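Local atomic coordinates of putative acid phosphatase WZB (PDB entry 2WMY), a protein that probably removes phosphate from phosphotyrosine residues of proteins by hydrolysis, as a low molecular weight protein tyrosine phosphatase. Residues D52-L64 with Y123-Q135. The protein carries 1 engineered substitution. Sequence-based numbering, arbitrary orientation.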
loop_
_atom_site.group_PDB
_atom_site.type_symbol
_atom_site.label_atom_id
_atom_site.label_comp_id
_atom_site.label_asym_id
_atom_site.label_seq_id
_atom_site.Cartn_x
_atom_site.Cartn_y
_atom_site.Cartn_z
ATOM N N ASP A 52 12.708 -1.360 0.596
ATOM C CA ASP A 52 13.588 -2.249 -0.149
ATOM C C ASP A 52 14.381 -1.483 -1.197
ATOM O O ASP A 52 13.866 -0.562 -1.823
ATOM C CB ASP A 52 12.794 -3.371 -0.813
ATOM C CG ASP A 52 13.674 -4.300 -1.619
ATOM O OD1 ASP A 52 14.099 -5.342 -1.079
ATOM O OD2 ASP A 52 13.964 -3.976 -2.787
ATOM N N GLU A 53 15.640 -1.875 -1.382
ATOM C CA GLU A 53 16.522 -1.234 -2.358
ATOM C C GLU A 53 15.923 -1.202 -3.771
ATOM O O GLU A 53 15.992 -0.181 -4.459
ATOM C CB GLU A 53 17.881 -1.932 -2.374
ATOM C CG GLU A 53 18.956 -1.205 -3.147
ATOM C CD GLU A 53 20.349 -1.616 -2.705
ATOM O OE1 GLU A 53 20.582 -1.670 -1.475
ATOM O OE2 GLU A 53 21.205 -1.883 -3.580
ATOM N N SER A 54 15.341 -2.320 -4.202
ATOM C CA SER A 54 14.718 -2.383 -5.525
ATOM C C SER A 54 13.463 -1.505 -5.594
ATOM O O SER A 54 13.136 -0.946 -6.648
ATOM C CB SER A 54 14.386 -3.830 -5.901
ATOM O OG SER A 54 15.577 -4.575 -6.097
ATOM N N ALA A 55 12.769 -1.378 -4.465
ATOM C CA ALA A 55 11.601 -0.502 -4.389
ATOM C C ALA A 55 12.020 0.950 -4.562
ATOM O O ALA A 55 11.364 1.714 -5.265
ATOM C CB ALA A 55 10.876 -0.688 -3.073
ATOM N N ILE A 56 13.115 1.323 -3.907
ATOM C CA ILE A 56 13.680 2.663 -4.051
ATOM C C ILE A 56 14.193 2.923 -5.472
ATOM O O ILE A 56 14.044 4.024 -5.994
ATOM C CB ILE A 56 14.821 2.913 -3.042
ATOM C CG1 ILE A 56 14.293 2.800 -1.615
ATOM C CG2 ILE A 56 15.451 4.283 -3.270
ATOM C CD1 ILE A 56 15.355 2.831 -0.562
ATOM N N ARG A 57 14.797 1.913 -6.094
ATOM C CA ARG A 57 15.242 2.040 -7.483
ATOM C C ARG A 57 14.086 2.373 -8.424
ATOM O O ARG A 57 14.129 3.379 -9.138
ATOM C CB ARG A 57 15.931 0.764 -7.973
ATOM C CG ARG A 57 17.443 0.839 -7.977
ATOM C CD ARG A 57 18.050 -0.110 -9.009
ATOM N NE ARG A 57 17.527 -1.465 -8.883
ATOM C CZ ARG A 57 17.878 -2.312 -7.922
ATOM N NH1 ARG A 57 18.756 -1.946 -6.995
ATOM N NH2 ARG A 57 17.346 -3.526 -7.883
ATOM N N VAL A 58 13.056 1.533 -8.430
ATOM C CA VAL A 58 11.948 1.743 -9.353
ATOM C C VAL A 58 11.232 3.046 -9.056
ATOM O O VAL A 58 10.751 3.715 -9.966
ATOM C CB VAL A 58 10.949 0.563 -9.399
ATOM C CG1 VAL A 58 10.042 0.542 -8.159
ATOM C CG2 VAL A 58 10.114 0.644 -10.685
ATOM N N ALA A 59 11.179 3.410 -7.781
ATOM C CA ALA A 59 10.503 4.632 -7.382
ATOM C C ALA A 59 11.237 5.858 -7.924
ATOM O O ALA A 59 10.657 6.669 -8.652
ATOM C CB ALA A 59 10.387 4.698 -5.874
ATOM N N GLU A 60 12.512 5.996 -7.575
ATOM C CA GLU A 60 13.272 7.166 -8.021
ATOM C C GLU A 60 13.334 7.253 -9.545
ATOM O O GLU A 60 13.192 8.330 -10.122
ATOM C CB GLU A 60 14.674 7.189 -7.407
ATOM C CG GLU A 60 14.681 7.700 -5.972
ATOM C CD GLU A 60 16.039 7.601 -5.309
ATOM O OE1 GLU A 60 17.049 7.436 -6.030
ATOM O OE2 GLU A 60 16.093 7.690 -4.062
ATOM N N LYS A 61 13.540 6.107 -10.184
ATOM C CA LYS A 61 13.507 6.010 -11.640
ATOM C C LYS A 61 12.252 6.665 -12.209
ATOM O O LYS A 61 12.288 7.243 -13.297
ATOM C CB LYS A 61 13.585 4.542 -12.056
ATOM C CG LYS A 61 13.383 4.264 -13.530
ATOM C CD LYS A 61 13.720 2.809 -13.812
ATOM C CE LYS A 61 12.888 2.245 -14.944
ATOM N NZ LYS A 61 13.076 0.773 -15.042
ATOM N N ASN A 62 11.152 6.582 -11.465
ATOM C CA ASN A 62 9.895 7.224 -11.854
ATOM C C ASN A 62 9.618 8.554 -11.136
ATOM O O ASN A 62 8.497 9.059 -11.160
ATOM C CB ASN A 62 8.713 6.268 -11.653
ATOM C CG ASN A 62 8.660 5.165 -12.704
ATOM O OD1 ASN A 62 7.976 5.288 -13.724
ATOM N ND2 ASN A 62 9.384 4.085 -12.461
ATOM N N GLY A 63 10.637 9.113 -10.490
ATOM C CA GLY A 63 10.515 10.419 -9.867
ATOM C C GLY A 63 9.754 10.410 -8.557
ATOM O O GLY A 63 9.281 11.453 -8.098
ATOM N N LEU A 64 9.640 9.231 -7.950
ATOM C CA LEU A 64 8.918 9.090 -6.690
ATOM C C LEU A 64 9.880 8.883 -5.523
ATOM O O LEU A 64 10.802 8.074 -5.608
ATOM C CB LEU A 64 7.919 7.930 -6.762
ATOM C CG LEU A 64 7.066 7.767 -5.501
ATOM C CD1 LEU A 64 6.154 8.997 -5.271
ATOM C CD2 LEU A 64 6.262 6.469 -5.537
ATOM N N TYR A 123 8.847 -8.683 -3.974
ATOM C CA TYR A 123 9.994 -8.823 -3.075
ATOM C C TYR A 123 10.936 -9.899 -3.590
ATOM O O TYR A 123 10.497 -11.008 -3.908
ATOM C CB TYR A 123 9.529 -9.144 -1.650
ATOM C CG TYR A 123 10.626 -9.090 -0.596
ATOM C CD1 TYR A 123 11.540 -8.042 -0.561
ATOM C CD2 TYR A 123 10.724 -10.078 0.383
ATOM C CE1 TYR A 123 12.541 -7.990 0.420
ATOM C CE2 TYR A 123 11.710 -10.037 1.364
ATOM C CZ TYR A 123 12.615 -8.993 1.372
ATOM O OH TYR A 123 13.585 -8.957 2.340
ATOM N N ARG A 124 12.221 -9.554 -3.686
ATOM C CA ARG A 124 13.269 -10.478 -4.131
ATOM C C ARG A 124 13.295 -10.721 -5.647
ATOM O O ARG A 124 14.137 -11.468 -6.146
ATOM C CB ARG A 124 13.172 -11.816 -3.396
ATOM C CG ARG A 124 13.243 -11.695 -1.883
ATOM C CD ARG A 124 12.926 -13.015 -1.217
ATOM N NE ARG A 124 13.304 -13.015 0.197
ATOM C CZ ARG A 124 13.137 -14.051 1.017
ATOM N NH1 ARG A 124 12.573 -15.175 0.577
ATOM N NH2 ARG A 124 13.526 -13.964 2.285
ATOM N N MET A 125 12.384 -10.096 -6.382
ATOM C CA MET A 125 12.328 -10.319 -7.821
ATOM C C MET A 125 13.216 -9.327 -8.577
ATOM O O MET A 125 13.855 -8.460 -7.974
ATOM C CB MET A 125 10.883 -10.276 -8.329
ATOM C CG MET A 125 10.003 -11.380 -7.746
ATOM S SD MET A 125 8.288 -11.339 -8.336
ATOM C CE MET A 125 8.486 -11.969 -10.007
ATOM N N SER A 126 13.264 -9.471 -9.897
ATOM C CA SER A 126 14.132 -8.640 -10.723
ATOM C C SER A 126 13.540 -7.248 -10.861
ATOM O O SER A 126 12.421 -6.992 -10.414
ATOM C CB SER A 126 14.312 -9.271 -12.103
ATOM O OG SER A 126 13.055 -9.465 -12.725
ATOM N N ASP A 127 14.300 -6.357 -11.485
ATOM C CA ASP A 127 13.877 -4.978 -11.696
ATOM C C ASP A 127 12.629 -4.857 -12.560
ATOM O O ASP A 127 11.819 -3.957 -12.352
ATOM C CB ASP A 127 15.006 -4.169 -12.338
ATOM C CG ASP A 127 16.190 -3.985 -11.412
ATOM O OD1 ASP A 127 16.044 -4.251 -10.201
ATOM O OD2 ASP A 127 17.266 -3.570 -11.895
ATOM N N GLU A 128 12.477 -5.742 -13.540
ATOM C CA GLU A 128 11.344 -5.621 -14.447
ATOM C C GLU A 128 10.038 -6.002 -13.752
ATOM O O GLU A 128 8.984 -5.500 -14.112
ATOM C CB GLU A 128 11.535 -6.397 -15.760
ATOM C CG GLU A 128 11.411 -7.905 -15.656
ATOM C CD GLU A 128 12.761 -8.588 -15.526
ATOM O OE1 GLU A 128 13.766 -7.882 -15.277
ATOM O OE2 GLU A 128 12.816 -9.827 -15.681
ATOM N N ALA A 129 10.112 -6.886 -12.762
ATOM C CA ALA A 129 8.944 -7.197 -11.937
ATOM C C ALA A 129 8.565 -5.976 -11.109
ATOM O O ALA A 129 7.383 -5.706 -10.879
ATOM C CB ALA A 129 9.202 -8.375 -10.986
ATOM N N PHE A 130 9.579 -5.235 -10.670
ATOM C CA PHE A 130 9.357 -3.993 -9.941
ATOM C C PHE A 130 8.797 -2.885 -10.844
ATOM O O PHE A 130 7.933 -2.130 -10.427
ATOM C CB PHE A 130 10.638 -3.544 -9.237
ATOM C CG PHE A 130 10.836 -4.186 -7.897
ATOM C CD1 PHE A 130 10.403 -3.557 -6.742
ATOM C CD2 PHE A 130 11.432 -5.432 -7.792
ATOM C CE1 PHE A 130 10.573 -4.157 -5.508
ATOM C CE2 PHE A 130 11.603 -6.035 -6.568
ATOM C CZ PHE A 130 11.172 -5.404 -5.422
ATOM N N ASP A 131 9.285 -2.796 -12.079
ATOM C CA ASP A 131 8.709 -1.872 -13.052
ATOM C C ASP A 131 7.225 -2.165 -13.205
ATOM O O ASP A 131 6.390 -1.262 -13.229
ATOM C CB ASP A 131 9.389 -2.042 -14.409
ATOM C CG ASP A 131 10.802 -1.509 -14.422
ATOM O OD1 ASP A 131 11.023 -0.419 -13.856
ATOM O OD2 ASP A 131 11.691 -2.176 -15.000
ATOM N N SER A 132 6.916 -3.455 -13.303
ATOM C CA SER A 132 5.561 -3.916 -13.525
ATOM C C SER A 132 4.673 -3.603 -12.317
ATOM O O SER A 132 3.615 -3.004 -12.459
ATOM C CB SER A 132 5.573 -5.414 -13.848
ATOM O OG SER A 132 4.265 -5.948 -13.862
ATOM N N VAL A 133 5.121 -3.976 -11.124
ATOM C CA VAL A 133 4.374 -3.651 -9.913
ATOM C C VAL A 133 4.197 -2.140 -9.719
ATOM O O VAL A 133 3.119 -1.684 -9.333
ATOM C CB VAL A 133 5.006 -4.292 -8.661
ATOM C CG1 VAL A 133 4.282 -3.833 -7.399
ATOM C CG2 VAL A 133 4.959 -5.807 -8.777
ATOM N N TYR A 134 5.242 -1.364 -10.001
ATOM C CA TYR A 134 5.129 0.090 -9.920
ATOM C C TYR A 134 4.001 0.630 -10.799
ATOM O O TYR A 134 3.188 1.454 -10.357
ATOM C CB TYR A 134 6.436 0.790 -10.308
ATOM C CG TYR A 134 6.349 2.287 -10.098
ATOM C CD1 TYR A 134 6.681 2.853 -8.874
ATOM C CD2 TYR A 134 5.883 3.127 -11.102
ATOM C CE1 TYR A 134 6.592 4.224 -8.663
ATOM C CE2 TYR A 134 5.789 4.495 -10.902
ATOM C CZ TYR A 134 6.145 5.037 -9.675
ATOM O OH TYR A 134 6.054 6.394 -9.457
ATOM N N GLN A 135 3.969 0.182 -12.051
ATOM C CA GLN A 135 2.941 0.645 -12.975
ATOM C C GLN A 135 1.543 0.297 -12.470
ATOM O O GLN A 135 0.634 1.116 -12.530
ATOM C CB GLN A 135 3.154 0.084 -14.382
ATOM C CG GLN A 135 2.043 0.501 -15.345
ATOM C CD GLN A 135 2.184 -0.116 -16.721
ATOM O OE1 GLN A 135 3.248 -0.055 -17.337
ATOM N NE2 GLN A 135 1.108 -0.714 -17.211
HETATM O O HOH W 1 13.723 -7.245 -3.139
HETATM O O HOH W 2 13.880 -2.109 -9.358
HETATM O O HOH W 3 15.337 -6.094 -8.472
HETATM O O HOH W 4 9.528 1.794 -14.075
HETATM O O HOH W 5 5.136 8.318 -11.284
#
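Tyr134 and Phe130, one turn apart on helix 127-135, press their rings against helix 53-61 and form the tight part of this contact. Ser54 CB stands 3.6 Å from the centroid of the Phe130 ring and 12° off its normal, a CH-pi contact over the face. Val58 fits between the two aromatics: its CG2, anti to the backbone N, lies 3.7 Å from Tyr134 CB, and its CB 4.1 Å from Phe130 CB. The Asn62 amide stacks on one face of the Tyr134 ring, the planes 21° apart; its rotation is fixed by a nearly straight bond from ND2 to Val58 O (2.9 Å). Leu64 CD2 approaches the ring edge, and Leu28 of helix 21-32 touches Tyr134. An alanine in place of Tyr134 would probably open a gap between Val58 and Leu64 and leave the Asn62 amide without its stacking surface.

In this low molecular weight phosphotyrosine phosphatase fold, a four-stranded parallel sheet with helices, the two helix axes cross at -59°. Beside the predicted proton donor Asp121, Tyr123 turns a ring edge to Asp52 OD1, 3.4 Å from CE1; Asp52 is the N-cap of helix 53-61, OD2 accepting from Ser54 N (2.6 Å) and weakly from Ala55 N.

The outer side is polar and watered. In two salt bridges, Arg57 NH2 reaches the syn lone pair of Asp127 OD1 at 2.8 Å, nearly in the guanidinium plane, and Lys61 NZ meets Asp131 OD1 at 2.7 Å. One water links Ser54 OG, Met125 O and Asp127 OD1; another joins Asn62 ND2 to Asp131 OD1.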